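3-keto-5-aminohexanoate cleavage enzyme (Burkholderia xenovorans LB400, PDB 3E49) probably cleaves beta-keto acids such as 3-keto-5-aminohexanoate, using a zinc ion held in a TIM-barrel fold. Local coordinates at residues L72-I83 with L303-F311; R98-M106 with F157-N165. All coordinates share one frame; numbering follows the deposited sequence. Where two conformers were deposited one is given.

In the fold
Both contacts lie on the outer layer of the TIM barrel, their centres about 16 Å apart, and interaction 2 is nested along the chain inside the loop closed by interaction 1. The C-terminal tail joins them: Lys304 NZ reaches Asn165 O at 2.7 Å and Asn310 ND2 reaches His104 O at 2.8 Å, both probable hydrogen bonds, while the Phe311 ring also packs on the backbone of Tyr105. Neither contact supplies a zinc ligand; those are His50, His52 and Glu259. The metal is about 12 Å from the side chain of Ile83 in interaction 1 and about 12 Å from that of Ala102 in interaction 2.

Interaction 1: L72-I83 with L303-F311; sequences LPRIKSNTDAVI and LKGPQNVNF
Phe311, the last residue of the chain, packs its ring against Leu72 and Ile83, the tight part of the contact. Ile83 CD1 comes obliquely onto Phe311 CE1 at 3.3 Å. Leu72 reaches one face: its CB lies 3.8 Å from Phe311 CD1, an off-centre CH-pi contact, and its CD1 sits above the rim of the ring. The opposite face carries Val309 CG2 from the tail. Phe311 adopts a chi1 of 57°, which places CG between the backbone N and the carbonyl carbon and directs the ring at Leu72 and Ile83. Helix 71-78 and strand 82-85 form a consecutive alpha-to-beta step of the TIM barrel, and the tail lies against both. Ile83 and Leu72 also touch Leu51 of strand 48-54. In a separate apolar patch, Val82 CG1 and Leu303 CD1 meet tip to tip at 3.6 Å, alongside Arg298 of helix 294-301.

Toward the surface the packing gives way to polar contacts made by one long side chain. Lys76, fully extended with CG anti to its N (chi1 176°), runs obliquely past the ring, CD lying 3.8 Å from Phe311 CE1. Its NZ then donates to the terminal carboxylate at Phe311 O, 2.8 Å away and tilted 24° from the carboxylate plane. A weak bond of 3.3 Å joins the same NZ to Pro306 O, in the type I turn Gly305 to Asn308. Gln307, an exposed residue of that turn, bends at chi2 and brings OE1 to 3.4 Å from Lys76 CE.

Interaction 2: R98-M106 with F157-N165; sequences RLRPATHYM and FILKTCGGN
Two outer helices of the TIM barrel, 95-105 and 152-163, pack side by side here through Leu99 and Cys162. Leu99 fits between three side chains of the other helix. Its CD2 presses on Cys162 SG at 3.3 Å, while CD1 meets Ile158 CG1 and also touches the Phe157 ring at its edge, in the ring plane, 3.4 Å from CE2. Cys162 SG is reached from a second direction by Ala102 CB at 3.8 Å.

The short helical segments run the same way at 27°, axes 9.8 Å apart: helix 95-105 lies between strands 82-85 and 109-113, and helix 152-163 on the next crossover, before strand 168-173. Beneath them, Ile158 and Cys162 rest on Phe169 of strand 168-173. One turn on from Leu99, the two threonines meet by their methyls, Thr103 CG2 to Thr161 CG2 at 3.5 Å. Each hydroxyl turns back to its own helix: Thr103 OG1 takes the position between N and carbonyl carbon (chi1 50°) and donates to Leu99 O, and Thr161 OG1 donates to Phe157 O while lying over the centre of the Phe157 ring.

Toward the C-terminal ends a water joins the packing. It accepts from Asn165 ND2 and donates to Ala102 O, each at 2.9 Å, bridging the two segments. The extended chain of selenomethionine Met106 crosses the Asn165 side chain at about a right angle and packs on it, CG 3.7 Å from Asn165 CG.

Interaction 1: L72-I83 with L303-F311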
loop_
_atom_site.group_PDB
_atom_site.type_symbol
_atom_site.label_atom_id
_atom_site.label_comp_id
_atom_site.label_asym_id
_atom_site.label_seq_id
_atom_site.Cartn_x
_atom_site.Cartn_y
_atom_site.Cartn_z
ATOM N N LEU A 72 42.095 7.769 5.395
ATOM C CA LEU A 72 41.556 6.739 6.267
ATOM C C LEU A 72 42.176 6.792 7.660
ATOM O O LEU A 72 41.461 6.898 8.639
ATOM C CB LEU A 72 41.600 5.348 5.621
ATOM C CG LEU A 72 40.657 5.077 4.439
ATOM C CD1 LEU A 72 40.787 3.668 3.963
ATOM C CD2 LEU A 72 39.194 5.374 4.820
ATOM N N PRO A 73 43.510 6.772 7.755
ATOM C CA PRO A 73 44.142 6.884 9.070
ATOM C C PRO A 73 43.860 8.196 9.763
ATOM O O PRO A 73 43.712 8.210 10.984
ATOM C CB PRO A 73 45.638 6.769 8.751
ATOM C CG PRO A 73 45.711 6.109 7.473
ATOM C CD PRO A 73 44.516 6.563 6.696
ATOM N N ARG A 74 43.754 9.290 8.987
ATOM C CA ARG A 74 43.436 10.604 9.549
ATOM C C ARG A 74 42.039 10.554 10.185
ATOM O O ARG A 74 41.851 11.029 11.296
ATOM C CB ARG A 74 43.497 11.678 8.460
ATOM C CG ARG A 74 43.332 13.127 8.926
ATOM C CD ARG A 74 44.576 13.680 9.662
ATOM N N ILE A 75 41.070 9.972 9.469
ATOM C CA ILE A 75 39.711 9.845 9.998
ATOM C C ILE A 75 39.708 8.950 11.260
ATOM O O ILE A 75 39.244 9.362 12.314
ATOM C CB ILE A 75 38.732 9.320 8.935
ATOM C CG1 ILE A 75 38.572 10.326 7.799
ATOM C CG2 ILE A 75 37.351 9.057 9.577
ATOM C CD1 ILE A 75 37.877 9.742 6.563
ATOM N N LYS A 76 40.263 7.750 11.147
ATOM C CA LYS A 76 40.327 6.786 12.280
ATOM C C LYS A 76 40.981 7.332 13.578
ATOM O O LYS A 76 40.580 6.987 14.702
ATOM C CB LYS A 76 41.023 5.503 11.811
ATOM C CG LYS A 76 41.240 4.456 12.884
ATOM C CD LYS A 76 41.882 3.217 12.308
ATOM C CE LYS A 76 42.211 2.228 13.430
ATOM N NZ LYS A 76 42.710 0.929 12.907
ATOM N N SER A 77 41.967 8.210 13.415
ATOM C CA SER A 77 42.675 8.785 14.556
ATOM C C SER A 77 41.885 9.891 15.229
ATOM O O SER A 77 42.120 10.211 16.383
ATOM C CB SER A 77 44.044 9.338 14.125
ATOM O OG SER A 77 43.915 10.380 13.175
ATOM N N ASN A 78 40.946 10.479 14.502
ATOM C CA ASN A 78 40.172 11.581 15.035
ATOM C C ASN A 78 38.728 11.297 15.405
ATOM O O ASN A 78 38.075 12.131 16.048
ATOM C CB ASN A 78 40.297 12.747 14.052
ATOM C CG ASN A 78 41.707 13.331 14.051
ATOM O OD1 ASN A 78 42.061 14.088 14.951
ATOM N ND2 ASN A 78 42.518 12.956 13.067
ATOM N N THR A 79 38.225 10.134 15.031
ATOM C CA THR A 79 36.854 9.789 15.378
ATOM C C THR A 79 36.665 8.289 15.398
ATOM O O THR A 79 37.356 7.577 14.674
ATOM C CB THR A 79 35.810 10.445 14.379
ATOM O OG1 THR A 79 34.478 10.063 14.742
ATOM C CG2 THR A 79 36.075 10.026 12.953
ATOM N N ASP A 80 35.714 7.823 16.221
ATOM C CA ASP A 80 35.327 6.402 16.248
ATOM C C ASP A 80 34.239 6.083 15.244
ATOM O O ASP A 80 33.784 4.953 15.164
ATOM C CB ASP A 80 34.855 5.978 17.636
ATOM C CG ASP A 80 36.002 5.853 18.606
ATOM O OD1 ASP A 80 37.147 5.610 18.105
ATOM O OD2 ASP A 80 35.772 5.980 19.846
ATOM N N ALA A 81 33.822 7.071 14.465
ATOM C CA ALA A 81 32.797 6.840 13.494
ATOM C C ALA A 81 33.227 5.676 12.620
ATOM O O ALA A 81 34.393 5.586 12.224
ATOM C CB ALA A 81 32.569 8.118 12.653
ATOM N N VAL A 82 32.300 4.772 12.311
ATOM C CA VAL A 82 32.568 3.619 11.459
ATOM C C VAL A 82 32.895 4.020 10.004
ATOM O O VAL A 82 32.128 4.751 9.351
ATOM C CB VAL A 82 31.345 2.648 11.380
ATOM C CG1 VAL A 82 31.717 1.399 10.591
ATOM C CG2 VAL A 82 30.802 2.303 12.748
ATOM N N ILE A 83 34.016 3.511 9.496
ATOM C CA ILE A 83 34.447 3.762 8.131
ATOM C C ILE A 83 33.796 2.734 7.195
ATOM O O ILE A 83 33.920 1.508 7.352
ATOM C CB ILE A 83 35.998 3.762 8.028
ATOM C CG1 ILE A 83 36.525 4.983 8.764
ATOM C CG2 ILE A 83 36.463 3.708 6.565
ATOM C CD1 ILE A 83 38.008 5.053 8.893
ATOM N N LEU A 303 29.085 -5.166 13.971
ATOM C CA LEU A 303 30.360 -4.818 13.341
ATOM C C LEU A 303 31.597 -5.339 14.128
ATOM O O LEU A 303 31.528 -5.546 15.335
ATOM C CB LEU A 303 30.427 -3.311 13.122
ATOM C CG LEU A 303 29.378 -2.726 12.141
ATOM C CD1 LEU A 303 29.709 -1.268 11.927
ATOM C CD2 LEU A 303 29.357 -3.482 10.828
ATOM N N LYS A 304 32.712 -5.537 13.414
ATOM C CA LYS A 304 33.920 -6.160 14.003
ATOM C C LYS A 304 34.799 -5.301 14.931
ATOM O O LYS A 304 35.602 -5.841 15.705
ATOM C CB LYS A 304 34.755 -6.794 12.903
ATOM C CG LYS A 304 35.403 -5.832 11.927
ATOM C CD LYS A 304 36.202 -6.599 10.879
ATOM C CE LYS A 304 36.670 -5.685 9.780
ATOM N NZ LYS A 304 37.639 -6.333 8.812
ATOM N N GLY A 305 34.650 -3.982 14.898
ATOM C CA GLY A 305 35.433 -3.118 15.776
ATOM C C GLY A 305 36.435 -2.275 15.009
ATOM O O GLY A 305 37.036 -2.747 14.031
ATOM N N PRO A 306 36.646 -1.036 15.482
ATOM C CA PRO A 306 37.453 -0.010 14.823
ATOM C C PRO A 306 38.909 -0.346 14.662
ATOM O O PRO A 306 39.595 0.279 13.854
ATOM C CB PRO A 306 37.307 1.204 15.749
ATOM C CG PRO A 306 36.899 0.661 17.055
ATOM C CD PRO A 306 36.110 -0.571 16.773
ATOM N N GLN A 307 39.393 -1.290 15.458
ATOM C CA GLN A 307 40.780 -1.663 15.403
ATOM C C GLN A 307 40.973 -2.879 14.533
ATOM O O GLN A 307 42.077 -3.132 14.087
ATOM C CB GLN A 307 41.339 -1.869 16.819
ATOM C CG GLN A 307 41.170 -0.631 17.736
ATOM C CD GLN A 307 41.788 0.665 17.162
ATOM O OE1 GLN A 307 42.795 0.638 16.433
ATOM N NE2 GLN A 307 41.186 1.806 17.508
ATOM N N ASN A 308 39.900 -3.594 14.226
ATOM C CA ASN A 308 39.971 -4.752 13.342
ATOM C C ASN A 308 39.899 -4.404 11.854
ATOM O O ASN A 308 39.216 -5.060 11.076
ATOM C CB ASN A 308 38.883 -5.730 13.737
ATOM C CG ASN A 308 39.125 -6.315 15.108
ATOM O OD1 ASN A 308 40.189 -6.859 15.355
ATOM N ND2 ASN A 308 38.158 -6.198 16.001
ATOM N N VAL A 309 40.642 -3.383 11.457
ATOM C CA VAL A 309 40.689 -2.963 10.058
ATOM C C VAL A 309 42.146 -2.851 9.616
ATOM O O VAL A 309 43.034 -2.732 10.457
ATOM C CB VAL A 309 39.941 -1.623 9.855
ATOM C CG1 VAL A 309 38.451 -1.752 10.310
ATOM C CG2 VAL A 309 40.630 -0.506 10.601
ATOM N N ASN A 310 42.384 -2.886 8.313
ATOM C CA ASN A 310 43.740 -2.797 7.780
ATOM C C ASN A 310 44.139 -1.358 7.377
ATOM O O ASN A 310 44.450 -1.070 6.217
ATOM C CB ASN A 310 43.923 -3.784 6.619
ATOM C CG ASN A 310 45.370 -3.923 6.188
ATOM O OD1 ASN A 310 46.266 -3.761 6.993
ATOM N ND2 ASN A 310 45.597 -4.204 4.923
ATOM N N PHE A 311 44.095 -0.464 8.349
ATOM C CA PHE A 311 44.566 0.913 8.184
ATOM C C PHE A 311 44.548 1.526 9.566
ATOM O O PHE A 311 44.219 0.830 10.540
ATOM C CB PHE A 311 43.708 1.743 7.208
ATOM C CG PHE A 311 42.251 1.815 7.582
ATOM C CD1 PHE A 311 41.785 2.814 8.423
ATOM C CD2 PHE A 311 41.357 0.865 7.097
ATOM C CE1 PHE A 311 40.457 2.854 8.782
ATOM C CE2 PHE A 311 40.042 0.898 7.457
ATOM C CZ PHE A 311 39.584 1.885 8.306
ATOM O OXT PHE A 311 44.834 2.720 9.747
#

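Interaction 2: R98-M106 with F157-N165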
loop_
_atom_site.group_PDB
_atom_site.type_symbol
_atom_site.label_atom_id
_atom_site.label_comp_id
_atom_site.label_asym_id
_atom_site.label_seq_id
_atom_site.Cartn_x
_atom_site.Cartn_y
_atom_site.Cartn_z
ATOM N N ARG A 98 37.001 -2.175 -8.707
ATOM C CA ARG A 98 35.974 -1.728 -7.772
ATOM C C ARG A 98 36.224 -2.267 -6.361
ATOM O O ARG A 98 36.099 -1.522 -5.397
ATOM C CB ARG A 98 34.566 -2.067 -8.303
ATOM C CG ARG A 98 34.002 -0.976 -9.223
ATOM C CD ARG A 98 32.811 -1.423 -10.095
ATOM N NE ARG A 98 31.542 -1.511 -9.362
ATOM C CZ ARG A 98 30.977 -2.631 -8.897
ATOM N NH1 ARG A 98 31.540 -3.828 -9.074
ATOM N NH2 ARG A 98 29.821 -2.556 -8.248
ATOM N N LEU A 99 36.637 -3.524 -6.255
ATOM C CA LEU A 99 36.873 -4.148 -4.951
ATOM C C LEU A 99 38.201 -3.923 -4.260
ATOM O O LEU A 99 38.348 -4.292 -3.095
ATOM C CB LEU A 99 36.659 -5.659 -5.051
ATOM C CG LEU A 99 35.265 -6.215 -4.765
ATOM C CD1 LEU A 99 35.190 -7.689 -5.172
ATOM C CD2 LEU A 99 34.944 -6.047 -3.260
ATOM N N ARG A 100 39.177 -3.312 -4.918
ATOM C CA ARG A 100 40.493 -3.185 -4.266
ATOM C C ARG A 100 40.534 -2.484 -2.910
ATOM O O ARG A 100 41.185 -2.960 -1.988
ATOM C CB ARG A 100 41.538 -2.599 -5.214
ATOM C CG ARG A 100 41.952 -3.576 -6.286
ATOM C CD ARG A 100 43.293 -3.185 -6.906
ATOM N NE ARG A 100 43.681 -4.106 -7.985
ATOM C CZ ARG A 100 43.547 -3.871 -9.289
ATOM N NH1 ARG A 100 43.040 -2.726 -9.735
ATOM N NH2 ARG A 100 43.933 -4.796 -10.159
ATOM N N PRO A 101 39.874 -1.329 -2.783
ATOM C CA PRO A 101 39.874 -0.661 -1.491
ATOM C C PRO A 101 39.309 -1.505 -0.338
ATOM O O PRO A 101 39.939 -1.608 0.716
ATOM C CB PRO A 101 39.013 0.590 -1.753
ATOM C CG PRO A 101 39.178 0.840 -3.194
ATOM C CD PRO A 101 39.194 -0.519 -3.804
ATOM N N ALA A 102 38.161 -2.130 -0.559
ATOM C CA ALA A 102 37.515 -2.934 0.459
ATOM C C ALA A 102 38.355 -4.156 0.790
ATOM O O ALA A 102 38.552 -4.493 1.969
ATOM C CB ALA A 102 36.134 -3.367 -0.038
ATOM N N THR A 103 38.846 -4.820 -0.263
ATOM C CA THR A 103 39.647 -6.042 -0.082
ATOM C C THR A 103 40.987 -5.721 0.565
ATOM O O THR A 103 41.471 -6.508 1.369
ATOM C CB THR A 103 39.794 -6.871 -1.394
ATOM O OG1 THR A 103 40.215 -6.027 -2.453
ATOM C CG2 THR A 103 38.459 -7.463 -1.821
ATOM N N HIS A 104 41.555 -4.548 0.273
ATOM C CA HIS A 104 42.818 -4.151 0.881
ATOM C C HIS A 104 42.687 -3.610 2.302
ATOM O O HIS A 104 43.449 -3.998 3.213
ATOM C CB HIS A 104 43.540 -3.096 0.043
ATOM C CG HIS A 104 44.784 -2.582 0.700
ATOM N ND1 HIS A 104 46.010 -3.198 0.559
ATOM C CD2 HIS A 104 44.979 -1.551 1.552
ATOM C CE1 HIS A 104 46.909 -2.544 1.273
ATOM N NE2 HIS A 104 46.309 -1.541 1.888
ATOM N N TYR A 105 41.753 -2.682 2.487
ATOM C CA TYR A 105 41.588 -2.019 3.774
ATOM C C TYR A 105 40.781 -2.803 4.806
ATOM O O TYR A 105 40.912 -2.548 6.006
ATOM C CB TYR A 105 41.041 -0.600 3.573
ATOM C CG TYR A 105 42.049 0.353 2.890
ATOM C CD1 TYR A 105 43.205 0.741 3.546
ATOM C CD2 TYR A 105 41.805 0.888 1.629
ATOM C CE1 TYR A 105 44.120 1.590 2.964
ATOM C CE2 TYR A 105 42.715 1.749 1.037
ATOM C CZ TYR A 105 43.873 2.094 1.716
ATOM O OH TYR A 105 44.781 2.941 1.148
HETATM N N MSE A 106 39.995 -3.763 4.324
HETATM C CA MSE A 106 39.152 -4.599 5.158
HETATM C C MSE A 106 38.367 -3.797 6.174
HETATM O O MSE A 106 38.471 -4.019 7.385
HETATM C CB MSE A 106 40.021 -5.646 5.849
HETATM C CG MSE A 106 40.738 -6.493 4.831
HETATM SE SE MSE A 106 41.969 -7.759 5.681
HETATM C CE MSE A 106 42.789 -8.371 4.117
ATOM N N PHE A 157 30.557 -12.925 -5.332
ATOM C CA PHE A 157 31.995 -12.734 -5.169
ATOM C C PHE A 157 32.314 -11.744 -4.068
ATOM O O PHE A 157 33.175 -12.001 -3.212
ATOM C CB PHE A 157 32.621 -12.305 -6.502
ATOM C CG PHE A 157 34.104 -12.175 -6.439
ATOM C CD1 PHE A 157 34.908 -13.292 -6.579
ATOM C CD2 PHE A 157 34.694 -10.955 -6.158
ATOM C CE1 PHE A 157 36.286 -13.178 -6.488
ATOM C CE2 PHE A 157 36.069 -10.830 -6.062
ATOM C CZ PHE A 157 36.868 -11.945 -6.239
ATOM N N ILE A 158 31.622 -10.606 -4.061
ATOM C CA ILE A 158 31.851 -9.588 -3.021
ATOM C C ILE A 158 31.499 -10.141 -1.631
ATOM O O ILE A 158 32.240 -9.958 -0.663
ATOM C CB ILE A 158 31.034 -8.312 -3.331
ATOM C CG1 ILE A 158 31.529 -7.690 -4.638
ATOM C CG2 ILE A 158 31.158 -7.314 -2.192
ATOM C CD1 ILE A 158 30.598 -6.684 -5.278
ATOM N N LEU A 159 30.391 -10.858 -1.533
ATOM C CA LEU A 159 29.961 -11.371 -0.236
ATOM C C LEU A 159 30.992 -12.331 0.312
ATOM O O LEU A 159 31.315 -12.293 1.498
ATOM C CB LEU A 159 28.603 -12.089 -0.341
ATOM C CG LEU A 159 27.365 -11.240 -0.637
ATOM C CD1 LEU A 159 26.132 -12.112 -0.971
ATOM C CD2 LEU A 159 27.090 -10.290 0.541
ATOM N N LYS A 160 31.488 -13.206 -0.552
ATOM C CA LYS A 160 32.480 -14.198 -0.130
ATOM C C LYS A 160 33.801 -13.545 0.207
ATOM O O LYS A 160 34.363 -13.790 1.274
ATOM C CB LYS A 160 32.678 -15.247 -1.234
ATOM C CG LYS A 160 33.787 -16.254 -0.968
ATOM N N THR A 161 34.276 -12.684 -0.687
ATOM C CA THR A 161 35.588 -12.061 -0.524
ATOM C C THR A 161 35.672 -11.103 0.651
ATOM O O THR A 161 36.453 -11.316 1.604
ATOM C CB THR A 161 36.001 -11.394 -1.851
ATOM O OG1 THR A 161 36.019 -12.417 -2.854
ATOM C CG2 THR A 161 37.368 -10.795 -1.755
ATOM N N CYS A 162 34.852 -10.064 0.614
ATOM C CA CYS A 162 34.840 -9.079 1.693
ATOM C C CYS A 162 34.301 -9.705 2.972
ATOM O O CYS A 162 34.816 -9.453 4.043
ATOM C CB CYS A 162 34.039 -7.835 1.284
ATOM S SG CYS A 162 34.796 -6.960 -0.071
ATOM N N GLY A 163 33.290 -10.547 2.844
ATOM C CA GLY A 163 32.717 -11.230 4.001
ATOM C C GLY A 163 33.777 -11.982 4.774
ATOM O O GLY A 163 33.823 -11.925 6.008
ATOM N N GLY A 164 34.652 -12.662 4.025
ATOM C CA GLY A 164 35.767 -13.385 4.607
ATOM C C GLY A 164 36.707 -12.523 5.418
ATOM O O GLY A 164 37.431 -13.032 6.275
ATOM N N ASN A 165 36.729 -11.215 5.187
ATOM C CA ASN A 165 37.609 -10.349 5.946
ATOM C C ASN A 165 36.883 -9.726 7.125
ATOM O O ASN A 165 37.387 -8.771 7.681
ATOM C CB ASN A 165 38.148 -9.206 5.076
ATOM C CG ASN A 165 38.990 -9.675 3.908
ATOM O OD1 ASN A 165 39.756 -10.620 4.029
ATOM N ND2 ASN A 165 38.853 -8.997 2.754
HETATM O O HOH W 1 37.044 -6.779 2.857
#